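Local coordinates for genome polyprotein (Chicken sicinivirus JSY, PDB 6QWT) that catalyses RNA-templated RNA synthesis as 3Dpol, the RNA-dependent RNA polymerase that forms the C-terminal part of the viral polyprotein, at residues A[19-24]-A[157-162]; A[85-90]-A[256-261]; A[145-150]-A[262-267]. One frame throughout, in Å; residues are numbered along the deposited sequence.

Contact 1 of 3, residues A[19-24]-A[157-162]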
ATOM      1  N   SER A  19     -22.304  -4.250   1.556  1.00 29.05           N
ATOM      2  CA  SER A  19     -21.195  -3.977   2.457  1.00 27.76           C
ATOM      3  C   SER A  19     -21.272  -4.863   3.692  1.00 29.01           C
ATOM      4  O   SER A  19     -22.357  -5.150   4.204  1.00 26.72           O
ATOM      5  CB  SER A  19     -21.194  -2.505   2.873  1.00 29.98           C
ATOM      6  OG  SER A  19     -20.180  -2.240   3.831  1.00 30.23           O
ATOM      7  N   LYS A  20     -20.104  -5.305   4.162  1.00 31.03           N
ATOM      8  CA  LYS A  20     -20.000  -6.018   5.428  1.00 30.92           C
ATOM      9  C   LYS A  20     -19.946  -5.080   6.627  1.00 31.02           C
ATOM     10  O   LYS A  20     -19.983  -5.556   7.767  1.00 24.36           O
ATOM     11  CB  LYS A  20     -18.760  -6.917   5.428  1.00 31.76           C
ATOM     12  CG  LYS A  20     -18.628  -7.792   4.196  1.00 37.17           C
ATOM     13  CD  LYS A  20     -18.707  -9.269   4.548  1.00 44.65           C
ATOM     14  CE  LYS A  20     -18.186 -10.133   3.408  1.00 55.76           C
ATOM     15  NZ  LYS A  20     -16.735  -9.904   3.150  1.00 54.77           N
ATOM     16  N   LEU A  21     -19.860  -3.772   6.394  1.00 27.83           N
ATOM     17  CA  LEU A  21     -19.771  -2.805   7.480  1.00 28.30           C
ATOM     18  C   LEU A  21     -21.170  -2.454   7.963  1.00 29.79           C
ATOM     19  O   LEU A  21     -22.001  -1.968   7.187  1.00 33.15           O
ATOM     20  CB  LEU A  21     -19.030  -1.552   7.016  1.00 24.44           C
ATOM     21  CG  LEU A  21     -17.518  -1.682   6.828  1.00 28.31           C
ATOM     22  CD1 LEU A  21     -16.969  -0.516   6.015  1.00 25.77           C
ATOM     23  CD2 LEU A  21     -16.825  -1.773   8.178  1.00 26.25           C
ATOM     24  N   VAL A  22     -21.435  -2.708   9.245  1.00 26.73           N
ATOM     25  CA  VAL A  22     -22.712  -2.386   9.864  1.00 24.67           C
ATOM     26  C   VAL A  22     -22.449  -1.515  11.084  1.00 27.51           C
ATOM     27  O   VAL A  22     -21.348  -1.494  11.639  1.00 24.18           O
ATOM     28  CB  VAL A  22     -23.506  -3.651  10.252  1.00 29.21           C
ATOM     29  CG1 VAL A  22     -23.777  -4.508   9.015  1.00 27.02           C
ATOM     30  CG2 VAL A  22     -22.750  -4.452  11.293  1.00 26.56           C
ATOM     31  N   LYS A  23     -23.480  -0.773  11.490  1.00 27.58           N
ATOM     32  CA  LYS A  23     -23.347   0.136  12.621  1.00 25.97           C
ATOM     33  C   LYS A  23     -22.989  -0.627  13.891  1.00 27.45           C
ATOM     34  O   LYS A  23     -23.550  -1.687  14.181  1.00 29.58           O
ATOM     35  CB  LYS A  23     -24.641   0.921  12.823  1.00 23.88           C
ATOM     36  CG  LYS A  23     -24.966   1.866  11.675  1.00 29.77           C
ATOM     37  CD  LYS A  23     -26.243   2.645  11.944  1.00 33.93           C
ATOM     38  CE  LYS A  23     -26.533   3.636  10.829  1.00 38.02           C
ATOM     39  NZ  LYS A  23     -27.823   4.346  11.053  1.00 45.50           N
ATOM     40  N   SER A  24     -22.037  -0.085  14.638  1.00 25.55           N
ATOM     41  CA  SER A  24     -21.528  -0.698  15.854  1.00 26.79           C
ATOM     42  C   SER A  24     -22.292  -0.180  17.063  1.00 19.88           C
ATOM     43  O   SER A  24     -23.044   0.792  16.974  1.00 22.13           O
ATOM     44  CB  SER A  24     -20.033  -0.410  15.980  1.00 25.76           C
ATOM     45  OG  SER A  24     -19.802   0.828  16.631  1.00 23.41           O
ATOM     46  N   LEU A 157     -14.808  -3.882  -5.945  1.00 25.19           N
ATOM     47  CA  LEU A 157     -14.965  -2.593  -5.287  1.00 25.35           C
ATOM     48  C   LEU A 157     -14.570  -2.734  -3.822  1.00 25.16           C
ATOM     49  O   LEU A 157     -15.011  -3.662  -3.131  1.00 21.73           O
ATOM     50  CB  LEU A 157     -16.406  -2.105  -5.417  1.00 24.90           C
ATOM     51  CG  LEU A 157     -16.924  -1.993  -6.851  1.00 26.43           C
ATOM     52  CD1 LEU A 157     -18.407  -1.651  -6.874  1.00 20.08           C
ATOM     53  CD2 LEU A 157     -16.117  -0.960  -7.622  1.00 25.52           C
ATOM     54  N   LYS A 158     -13.718  -1.830  -3.353  1.00 29.88           N
ATOM     55  CA  LYS A 158     -13.161  -1.958  -2.011  1.00 26.52           C
ATOM     56  C   LYS A 158     -14.201  -1.545  -0.980  1.00 22.96           C
ATOM     57  O   LYS A 158     -14.611  -0.380  -0.926  1.00 24.16           O
ATOM     58  CB  LYS A 158     -11.891  -1.126  -1.865  1.00 30.87           C
ATOM     59  CG  LYS A 158     -11.166  -1.396  -0.550  1.00 27.71           C
ATOM     60  CD  LYS A 158      -9.874  -0.603  -0.392  1.00 33.18           C
ATOM     61  CE  LYS A 158      -8.819  -1.470   0.291  1.00 39.46           C
ATOM     62  NZ  LYS A 158      -7.520  -1.373  -0.427  1.00 45.98           N
ATOM     63  N   ASP A 159     -14.610  -2.499  -0.151  1.00 22.74           N
ATOM     64  CA  ASP A 159     -15.574  -2.276   0.921  1.00 25.25           C
ATOM     65  C   ASP A 159     -14.848  -1.637   2.100  1.00 25.98           C
ATOM     66  O   ASP A 159     -14.090  -2.308   2.808  1.00 26.84           O
ATOM     67  CB  ASP A 159     -16.208  -3.608   1.302  1.00 25.52           C
ATOM     68  CG  ASP A 159     -17.356  -3.467   2.292  1.00 27.86           C
ATOM     69  OD1 ASP A 159     -17.866  -4.525   2.722  1.00 28.37           O
ATOM     70  OD2 ASP A 159     -17.750  -2.329   2.646  1.00 25.65           O
ATOM     71  N   GLU A 160     -15.068  -0.338   2.308  1.00 25.76           N
ATOM     72  CA  GLU A 160     -14.330   0.408   3.320  1.00 24.49           C
ATOM     73  C   GLU A 160     -15.077   1.694   3.644  1.00 26.90           C
ATOM     74  O   GLU A 160     -15.926   2.148   2.874  1.00 24.73           O
ATOM     75  CB  GLU A 160     -12.906   0.736   2.854  1.00 24.92           C
ATOM     76  CG  GLU A 160     -12.845   1.948   1.925  1.00 28.97           C
ATOM     77  CD  GLU A 160     -11.516   2.086   1.206  1.00 31.59           C
ATOM     78  OE1 GLU A 160     -11.523   2.471   0.017  1.00 26.86           O
ATOM     79  OE2 GLU A 160     -10.469   1.815   1.831  1.00 36.70           O
ATOM     80  N   LEU A 161     -14.743   2.280   4.795  1.00 22.96           N
ATOM     81  CA  LEU A 161     -15.292   3.581   5.159  1.00 24.13           C
ATOM     82  C   LEU A 161     -14.718   4.669   4.259  1.00 25.83           C
ATOM     83  O   LEU A 161     -13.523   4.677   3.950  1.00 24.38           O
ATOM     84  CB  LEU A 161     -14.984   3.908   6.622  1.00 24.97           C
ATOM     85  CG  LEU A 161     -15.743   3.153   7.718  1.00 26.38           C
ATOM     86  CD1 LEU A 161     -15.358   3.691   9.087  1.00 26.17           C
ATOM     87  CD2 LEU A 161     -17.252   3.233   7.511  1.00 24.53           C
ATOM     88  N   ARG A 162     -15.580   5.592   3.835  1.00 22.45           N
ATOM     89  CA  ARG A 162     -15.174   6.711   2.997  1.00 24.71           C
ATOM     90  C   ARG A 162     -15.842   7.981   3.500  1.00 24.68           C
ATOM     91  O   ARG A 162     -16.903   7.932   4.128  1.00 26.90           O
ATOM     92  CB  ARG A 162     -15.540   6.476   1.523  1.00 25.65           C
ATOM     93  CG  ARG A 162     -14.933   5.218   0.928  1.00 26.70           C
ATOM     94  CD  ARG A 162     -13.484   5.431   0.557  1.00 25.78           C
ATOM     95  NE  ARG A 162     -13.359   5.982  -0.789  1.00 32.21           N
ATOM     96  CZ  ARG A 162     -12.272   6.585  -1.253  1.00 39.07           C
ATOM     97  NH1 ARG A 162     -11.203   6.721  -0.477  1.00 38.37           N
ATOM     98  NH2 ARG A 162     -12.255   7.055  -2.495  1.00 33.92           N
TER

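Contact 2 of 3, residues A[85-90]-A[256-261]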
ATOM      1  N   PRO A  85      24.507  -8.418  -5.291  1.00 30.93           N
ATOM      2  CA  PRO A  85      23.778  -9.485  -5.990  1.00 25.49           C
ATOM      3  C   PRO A  85      22.735 -10.117  -5.079  1.00 30.43           C
ATOM      4  O   PRO A  85      23.025 -10.489  -3.938  1.00 30.85           O
ATOM      5  CB  PRO A  85      24.881 -10.477  -6.375  1.00 30.11           C
ATOM      6  CG  PRO A  85      26.111  -9.634  -6.481  1.00 29.18           C
ATOM      7  CD  PRO A  85      25.969  -8.554  -5.441  1.00 26.16           C
ATOM      8  N   LEU A  86      21.505 -10.202  -5.578  1.00 28.18           N
ATOM      9  CA  LEU A  86      20.398 -10.799  -4.848  1.00 26.54           C
ATOM     10  C   LEU A  86      20.027 -12.134  -5.479  1.00 28.44           C
ATOM     11  O   LEU A  86      20.326 -12.401  -6.646  1.00 27.28           O
ATOM     12  CB  LEU A  86      19.180  -9.868  -4.829  1.00 25.85           C
ATOM     13  CG  LEU A  86      19.368  -8.507  -4.161  1.00 26.70           C
ATOM     14  CD1 LEU A  86      18.156  -7.627  -4.416  1.00 24.88           C
ATOM     15  CD2 LEU A  86      19.618  -8.657  -2.668  1.00 25.12           C
ATOM     16  N   HIS A  87      19.364 -12.975  -4.689  1.00 29.27           N
ATOM     17  CA  HIS A  87      19.034 -14.329  -5.103  1.00 28.36           C
ATOM     18  C   HIS A  87      17.536 -14.564  -4.969  1.00 29.41           C
ATOM     19  O   HIS A  87      16.800 -13.756  -4.396  1.00 22.99           O
ATOM     20  CB  HIS A  87      19.814 -15.365  -4.283  1.00 23.15           C
ATOM     21  CG  HIS A  87      21.286 -15.352  -4.550  1.00 32.93           C
ATOM     22  ND1 HIS A  87      21.901 -16.271  -5.372  1.00 34.96           N
ATOM     23  CD2 HIS A  87      22.264 -14.517  -4.118  1.00 31.95           C
ATOM     24  CE1 HIS A  87      23.195 -16.009  -5.429  1.00 33.30           C
ATOM     25  NE2 HIS A  87      23.440 -14.950  -4.679  1.00 33.86           N
ATOM     26  N   THR A  88      17.090 -15.688  -5.519  1.00 26.77           N
ATOM     27  CA  THR A  88      15.697 -16.088  -5.445  1.00 30.20           C
ATOM     28  C   THR A  88      15.466 -16.953  -4.209  1.00 28.73           C
ATOM     29  O   THR A  88      16.382 -17.590  -3.680  1.00 26.69           O
ATOM     30  CB  THR A  88      15.275 -16.843  -6.712  1.00 29.48           C
ATOM     31  OG1 THR A  88      15.918 -18.123  -6.758  1.00 31.43           O
ATOM     32  CG2 THR A  88      15.652 -16.046  -7.953  1.00 27.77           C
ATOM     33  N   LEU A  89      14.225 -16.950  -3.739  1.00 27.69           N
ATOM     34  CA  LEU A  89      13.816 -17.821  -2.650  1.00 28.76           C
ATOM     35  C   LEU A  89      13.355 -19.161  -3.204  1.00 28.66           C
ATOM     36  O   LEU A  89      12.796 -19.242  -4.302  1.00 25.22           O
ATOM     37  CB  LEU A  89      12.685 -17.190  -1.833  1.00 25.47           C
ATOM     38  CG  LEU A  89      12.977 -15.906  -1.058  1.00 27.66           C
ATOM     39  CD1 LEU A  89      11.814 -15.584  -0.131  1.00 24.38           C
ATOM     40  CD2 LEU A  89      14.277 -16.026  -0.275  1.00 30.65           C
ATOM     41  N   THR A  90      13.606 -20.218  -2.437  1.00 27.46           N
ATOM     42  CA  THR A  90      13.030 -21.511  -2.763  1.00 33.09           C
ATOM     43  C   THR A  90      11.509 -21.440  -2.658  1.00 30.37           C
ATOM     44  O   THR A  90      10.945 -20.547  -2.019  1.00 29.90           O
ATOM     45  CB  THR A  90      13.571 -22.595  -1.828  1.00 32.16           C
ATOM     46  OG1 THR A  90      13.051 -22.386  -0.510  1.00 31.73           O
ATOM     47  CG2 THR A  90      15.094 -22.558  -1.777  1.00 32.44           C
ATOM     48  N   ILE A 256      20.470  -7.592 -11.270  1.00 28.56           N
ATOM     49  CA  ILE A 256      20.765  -7.765  -9.851  1.00 27.33           C
ATOM     50  C   ILE A 256      20.379  -9.156  -9.357  1.00 27.64           C
ATOM     51  O   ILE A 256      21.128  -9.784  -8.605  1.00 24.39           O
ATOM     52  CB  ILE A 256      20.048  -6.663  -9.046  1.00 27.34           C
ATOM     53  CG1 ILE A 256      20.658  -5.293  -9.350  1.00 28.94           C
ATOM     54  CG2 ILE A 256      20.092  -6.957  -7.555  1.00 24.63           C
ATOM     55  CD1 ILE A 256      19.842  -4.139  -8.810  1.00 27.59           C
ATOM     56  N   ILE A 257      19.217  -9.659  -9.766  1.00 27.05           N
ATOM     57  CA  ILE A 257      18.686 -10.909  -9.228  1.00 26.50           C
ATOM     58  C   ILE A 257      19.319 -12.082  -9.965  1.00 26.55           C
ATOM     59  O   ILE A 257      19.227 -12.183 -11.193  1.00 26.63           O
ATOM     60  CB  ILE A 257      17.154 -10.948  -9.334  1.00 24.03           C
ATOM     61  CG1 ILE A 257      16.533  -9.910  -8.395  1.00 19.57           C
ATOM     62  CG2 ILE A 257      16.627 -12.342  -9.018  1.00 22.24           C
ATOM     63  CD1 ILE A 257      15.081  -9.616  -8.684  1.00 23.85           C
ATOM     64  N   GLN A 258      19.954 -12.978  -9.210  1.00 25.11           N
ATOM     65  CA  GLN A 258      20.603 -14.159  -9.769  1.00 28.45           C
ATOM     66  C   GLN A 258      19.608 -15.312  -9.799  1.00 26.28           C
ATOM     67  O   GLN A 258      19.070 -15.702  -8.755  1.00 29.22           O
ATOM     68  CB  GLN A 258      21.838 -14.533  -8.951  1.00 30.13           C
ATOM     69  CG  GLN A 258      22.764 -13.364  -8.654  1.00 29.76           C
ATOM     70  CD  GLN A 258      23.367 -12.772  -9.913  1.00 32.67           C
ATOM     71  OE1 GLN A 258      23.947 -13.487 -10.730  1.00 34.59           O
ATOM     72  NE2 GLN A 258      23.230 -11.460 -10.078  1.00 28.49           N
ATOM     73  N   LEU A 259      19.371 -15.861 -10.987  1.00 33.15           N
ATOM     74  CA  LEU A 259      18.332 -16.869 -11.162  1.00 33.76           C
ATOM     75  C   LEU A 259      18.916 -18.277 -11.055  1.00 37.38           C
ATOM     76  O   LEU A 259      20.046 -18.515 -11.492  1.00 40.95           O
ATOM     77  CB  LEU A 259      17.645 -16.702 -12.512  1.00 31.90           C
ATOM     78  CG  LEU A 259      16.833 -15.417 -12.686  1.00 33.21           C
ATOM     79  CD1 LEU A 259      16.211 -15.348 -14.071  1.00 32.84           C
ATOM     80  CD2 LEU A 259      15.760 -15.306 -11.612  1.00 32.25           C
ATOM     81  N   PRO A 260      18.167 -19.213 -10.478  1.00 42.44           N
ATOM     82  CA  PRO A 260      18.631 -20.601 -10.396  1.00 43.25           C
ATOM     83  C   PRO A 260      18.444 -21.306 -11.729  1.00 39.29           C
ATOM     84  O   PRO A 260      17.755 -20.785 -12.618  1.00 42.00           O
ATOM     85  CB  PRO A 260      17.732 -21.201  -9.305  1.00 39.91           C
ATOM     86  CG  PRO A 260      16.466 -20.438  -9.430  1.00 39.76           C
ATOM     87  CD  PRO A 260      16.844 -19.036  -9.854  1.00 37.86           C
ATOM     88  N   PRO A 261      19.039 -22.492 -11.913  1.00 38.83           N
ATOM     89  CA  PRO A 261      18.994 -23.130 -13.242  1.00 38.18           C
ATOM     90  C   PRO A 261      17.596 -23.487 -13.725  1.00 42.27           C
ATOM     91  O   PRO A 261      17.372 -23.537 -14.940  1.00 42.57           O
ATOM     92  CB  PRO A 261      19.855 -24.387 -13.054  1.00 39.73           C
ATOM     93  CG  PRO A 261      20.712 -24.103 -11.869  1.00 43.14           C
ATOM     94  CD  PRO A 261      19.878 -23.251 -10.968  1.00 45.51           C
TER
HETATM   95  O   HOH W   1      18.448 -17.998  -6.749  1.00 35.26           O

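Contact 3 of 3, residues A[145-150]-A[262-267]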
ATOM      1  N   CYS A 145       3.841 -20.734 -14.021  1.00 28.19           N
ATOM      2  CA  CYS A 145       3.899 -19.280 -13.922  1.00 31.19           C
ATOM      3  C   CYS A 145       5.328 -18.770 -14.041  1.00 32.60           C
ATOM      4  O   CYS A 145       5.557 -17.690 -14.597  1.00 32.57           O
ATOM      5  CB  CYS A 145       3.276 -18.817 -12.606  1.00 28.26           C
ATOM      6  SG  CYS A 145       3.048 -17.033 -12.498  1.00 29.76           S
ATOM      7  N   LEU A 146       6.298 -19.533 -13.531  1.00 30.81           N
ATOM      8  CA  LEU A 146       7.692 -19.116 -13.625  1.00 35.30           C
ATOM      9  C   LEU A 146       8.187 -19.116 -15.066  1.00 36.90           C
ATOM     10  O   LEU A 146       9.092 -18.347 -15.410  1.00 36.03           O
ATOM     11  CB  LEU A 146       8.566 -20.020 -12.760  1.00 29.81           C
ATOM     12  CG  LEU A 146       8.408 -19.834 -11.252  1.00 29.62           C
ATOM     13  CD1 LEU A 146       9.100 -20.963 -10.505  1.00 31.29           C
ATOM     14  CD2 LEU A 146       8.956 -18.478 -10.825  1.00 28.11           C
ATOM     15  N   HIS A 147       7.606 -19.958 -15.921  1.00 33.56           N
ATOM     16  CA  HIS A 147       7.987 -20.003 -17.326  1.00 38.05           C
ATOM     17  C   HIS A 147       7.114 -19.124 -18.211  1.00 34.50           C
ATOM     18  O   HIS A 147       7.546 -18.747 -19.306  1.00 32.57           O
ATOM     19  CB  HIS A 147       7.943 -21.447 -17.834  1.00 37.94           C
ATOM     20  CG  HIS A 147       9.021 -22.316 -17.264  1.00 47.36           C
ATOM     21  ND1 HIS A 147       8.842 -23.077 -16.129  1.00 49.59           N
ATOM     22  CD2 HIS A 147      10.297 -22.533 -17.665  1.00 42.98           C
ATOM     23  CE1 HIS A 147       9.958 -23.731 -15.858  1.00 50.95           C
ATOM     24  NE2 HIS A 147      10.856 -23.418 -16.774  1.00 48.38           N
ATOM     25  N   ASN A 148       5.911 -18.787 -17.761  1.00 32.04           N
ATOM     26  CA  ASN A 148       4.980 -17.967 -18.524  1.00 32.89           C
ATOM     27  C   ASN A 148       3.992 -17.322 -17.559  1.00 34.49           C
ATOM     28  O   ASN A 148       2.940 -17.905 -17.266  1.00 36.50           O
ATOM     29  CB  ASN A 148       4.254 -18.814 -19.571  1.00 36.51           C
ATOM     30  CG  ASN A 148       3.166 -18.043 -20.295  1.00 43.27           C
ATOM     31  OD1 ASN A 148       3.323 -16.860 -20.597  1.00 43.56           O
ATOM     32  ND2 ASN A 148       2.054 -18.715 -20.577  1.00 40.69           N
ATOM     33  N   PRO A 149       4.301 -16.134 -17.027  1.00 34.25           N
ATOM     34  CA  PRO A 149       3.417 -15.526 -16.022  1.00 31.38           C
ATOM     35  C   PRO A 149       2.109 -15.022 -16.617  1.00 31.27           C
ATOM     36  O   PRO A 149       1.937 -13.819 -16.834  1.00 31.67           O
ATOM     37  CB  PRO A 149       4.268 -14.378 -15.459  1.00 28.29           C
ATOM     38  CG  PRO A 149       5.206 -14.027 -16.573  1.00 27.53           C
ATOM     39  CD  PRO A 149       5.493 -15.313 -17.299  1.00 28.97           C
ATOM     40  N   ASP A 150       1.181 -15.947 -16.871  1.00 28.24           N
ATOM     41  CA  ASP A 150      -0.105 -15.668 -17.511  1.00 30.13           C
ATOM     42  C   ASP A 150      -1.204 -15.934 -16.484  1.00 27.17           C
ATOM     43  O   ASP A 150      -1.555 -17.089 -16.225  1.00 31.27           O
ATOM     44  CB  ASP A 150      -0.272 -16.539 -18.756  1.00 32.71           C
ATOM     45  CG  ASP A 150      -1.521 -16.204 -19.553  1.00 31.82           C
ATOM     46  OD1 ASP A 150      -2.173 -15.181 -19.260  1.00 36.25           O
ATOM     47  OD2 ASP A 150      -1.845 -16.967 -20.486  1.00 43.33           O
ATOM     48  N   SER A 262      16.648 -23.738 -12.823  1.00 42.36           N
ATOM     49  CA  SER A 262      15.321 -24.195 -13.226  1.00 50.21           C
ATOM     50  C   SER A 262      14.419 -23.078 -13.739  1.00 48.66           C
ATOM     51  O   SER A 262      13.257 -23.346 -14.064  1.00 48.26           O
ATOM     52  CB  SER A 262      14.624 -24.893 -12.052  1.00 44.60           C
ATOM     53  OG  SER A 262      14.783 -24.153 -10.850  1.00 49.18           O
ATOM     54  N   ILE A 263      14.906 -21.843 -13.812  1.00 46.20           N
ATOM     55  CA  ILE A 263      14.083 -20.678 -14.116  1.00 41.07           C
ATOM     56  C   ILE A 263      14.634 -20.030 -15.379  1.00 41.10           C
ATOM     57  O   ILE A 263      15.846 -19.843 -15.486  1.00 44.47           O
ATOM     58  CB  ILE A 263      14.056 -19.664 -12.957  1.00 37.70           C
ATOM     59  CG1 ILE A 263      13.546 -20.336 -11.676  1.00 40.85           C
ATOM     60  CG2 ILE A 263      13.193 -18.471 -13.308  1.00 30.60           C
ATOM     61  CD1 ILE A 263      13.197 -19.369 -10.549  1.00 34.83           C
ATOM     62  N   PRO A 264      13.792 -19.686 -16.354  1.00 39.87           N
ATOM     63  CA  PRO A 264      14.304 -19.079 -17.580  1.00 34.90           C
ATOM     64  C   PRO A 264      15.014 -17.773 -17.278  1.00 35.03           C
ATOM     65  O   PRO A 264      14.683 -17.076 -16.302  1.00 32.80           O
ATOM     66  CB  PRO A 264      13.040 -18.854 -18.421  1.00 35.93           C
ATOM     67  CG  PRO A 264      11.893 -18.980 -17.465  1.00 35.63           C
ATOM     68  CD  PRO A 264      12.346 -19.948 -16.428  1.00 39.41           C
ATOM     69  N   PRO A 265      15.997 -17.397 -18.102  1.00 36.92           N
ATOM     70  CA  PRO A 265      16.857 -16.256 -17.748  1.00 33.17           C
ATOM     71  C   PRO A 265      16.173 -14.904 -17.852  1.00 36.69           C
ATOM     72  O   PRO A 265      16.690 -13.929 -17.294  1.00 35.27           O
ATOM     73  CB  PRO A 265      18.015 -16.369 -18.747  1.00 35.80           C
ATOM     74  CG  PRO A 265      17.410 -17.042 -19.931  1.00 40.73           C
ATOM     75  CD  PRO A 265      16.390 -18.011 -19.383  1.00 39.53           C
ATOM     76  N   ASP A 266      15.041 -14.803 -18.551  1.00 32.07           N
ATOM     77  CA  ASP A 266      14.307 -13.550 -18.660  1.00 30.29           C
ATOM     78  C   ASP A 266      13.073 -13.516 -17.762  1.00 29.82           C
ATOM     79  O   ASP A 266      12.166 -12.709 -17.998  1.00 29.36           O
ATOM     80  CB  ASP A 266      13.915 -13.288 -20.116  1.00 36.35           C
ATOM     81  CG  ASP A 266      12.927 -14.315 -20.659  1.00 41.26           C
ATOM     82  OD1 ASP A 266      12.963 -15.486 -20.222  1.00 38.92           O
ATOM     83  OD2 ASP A 266      12.114 -13.948 -21.535  1.00 43.07           O
ATOM     84  N   ALA A 267      13.024 -14.368 -16.734  1.00 26.46           N
ATOM     85  CA  ALA A 267      11.826 -14.464 -15.906  1.00 25.45           C
ATOM     86  C   ALA A 267      11.546 -13.167 -15.163  1.00 25.69           C
ATOM     87  O   ALA A 267      10.384 -12.837 -14.905  1.00 24.57           O
ATOM     88  CB  ALA A 267      11.963 -15.615 -14.913  1.00 19.92           C
TER

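Contact 1 of 3, residues A[19-24]-A[157-162]
The backbones of 19-24 and 157-162 come closest at Ser19 and Asp159, whose CA atoms lie 6.1 Å apart, yet they do not pair as strands: 22-23 bonds to 411-412 and 161-163 to 34-36. In the right-hand (fingers-palm-thumb) fold of picornaviral 3Dpol, Leu157 to Arg162 (LKDELR) matches the start of motif F, a fingers element that in relatives borders the nucleotide entry channel. Here the N-terminal chain is laid against it.

The grip is a carboxylate held by two donors. Asp159 CG stands anti to the backbone N (chi1 -173°), which carries both oxygens toward the Ser19-Lys20 link. OD2 takes the hydroxyl of Ser19 at OG, 2.7 Å away, and OD1 takes the amide of Lys20, with N 2.8 Å from it and the bond nearly straight at 169°. Each oxygen uses its syn lone pair, and with a donor on both the carboxylate has little freedom to turn. Ser19 OG is itself positioned from behind: it accepts from Leu21 N at 3.0 Å, an ST turn, while donating to OD2. The Lys20 chain passes Asp159 at about a right angle. Its NZ ends 5.5 Å from OD1, too far for a salt bridge, though the opposite charge may still favour the ionised acid.

Next to the carboxylate lies an apolar patch: Pro36 of strand 34-36 touches Ser19, Leu21 and Leu161. Glu160 OE2 forms a salt bridge with Arg173. The CD1 methyl of Leu21 rests on the Glu160-Leu161 peptide, 3.8 Å from Leu161 N, and meets Leu161 CD2 at 4.0 Å.

Contact 2 of 3, residues A[85-90]-A[256-261]
Leu86 and Ile257 form a single parallel beta bridge between two short, weakly bonded strands, 86-87 and 257-258, where the chain leaves helix 243-256, between polymerase motifs A and B. Leu86 uses both backbone polar groups: its N donates to Ile256 O at 3.1 Å, and its O accepts from Gln258 N at 2.7 Å.

Ile256 O is gripped twice. The Gln258 chain bends at chi2 (-64°) and folds back, bringing NE2 within 3.1 Å of Ile256 O, on the face of that carbonyl opposite the Leu86 amide.

On one side of the bridge, Gln258 CB sits over a face of the His87 ring in a CH-pi contact, 4.2 Å from the centroid. On the other, the side chains of Leu86 and Ile256 run side by side, Leu86 CD1 3.7 Å from Ile256 CG2. Phe83 against Ile256, Phe190 against Ile257 and Leu193 against Leu86 form the next apolar shell.

Past the bridge, Thr88 and Gln258 are joined by a water that accepts from Thr88 N and donates to Gln258 O. Thr88 also packs directly on 256-261: OG1 comes 3.4 Å from Pro260 CD, and CG2 meets Leu259 CD2 at 3.7 Å.

Contact 3 of 3, residues A[145-150]-A[262-267]
A type I beta turn from Pro264 to Ala267, which leads into helix 267-276, packs its first ring against Leu146 and His147 at the C-terminal end of helix 136-147. Both pieces flank the polymerase body well away from the centre of the chain. The Pro264 pyrrolidine is wedged where the helix runs out: its CG lies 3.5 Å from Leu146 O, one of the last helical carbonyls, and its CD lies 3.5 Å from His147 CD2.

Imidazole and proline cross at about a right angle. The ring of His147 is steadied from its own helix, because ND1 bonds to Glu143 O one turn back. CD2 approaches Pro264, and NE2 comes within 3.6 Å of Ser262 O, just before the turn, without a hydrogen bond. Closing the turn, Ala267 N donates to Pro264 O at 3.2 Å, and the Ala267 methyl reaches Leu146 O at 4.0 Å.

Leu146 CD2 also meets Ile263 CD1 at 4.3 Å. These two residues share Leu189 of helix 180-189, and Leu146 touches Ala185 and Met188 as well. Helix 180-189 thus packs against both segments, while Asp150, beyond the helix end, forms a salt bridge with Lys279 of strand 277-282.

How the contacts relate
Contacts 2 and 3 are neighbours, with centres 13 Å apart. Both are partly buried, and residues 256-267 serve them in succession: Leu259 of contact 2 packs its CD1 against Pro264 O of contact 3. Contact 1 is a surface contact, 41 Å from contact 2 between centres and on the opposite side of the chain's centre. Their chemistry differs accordingly. Contact 1 depends on a carboxylate gripped by a hydroxyl and an amide, contact 2 on the backbone bonds of a parallel bridge with apolar cover, and contact 3 on proline, leucine and histidine packing with no hydrogen bond between its segments. Each joins parts more than a hundred residues apart in sequence.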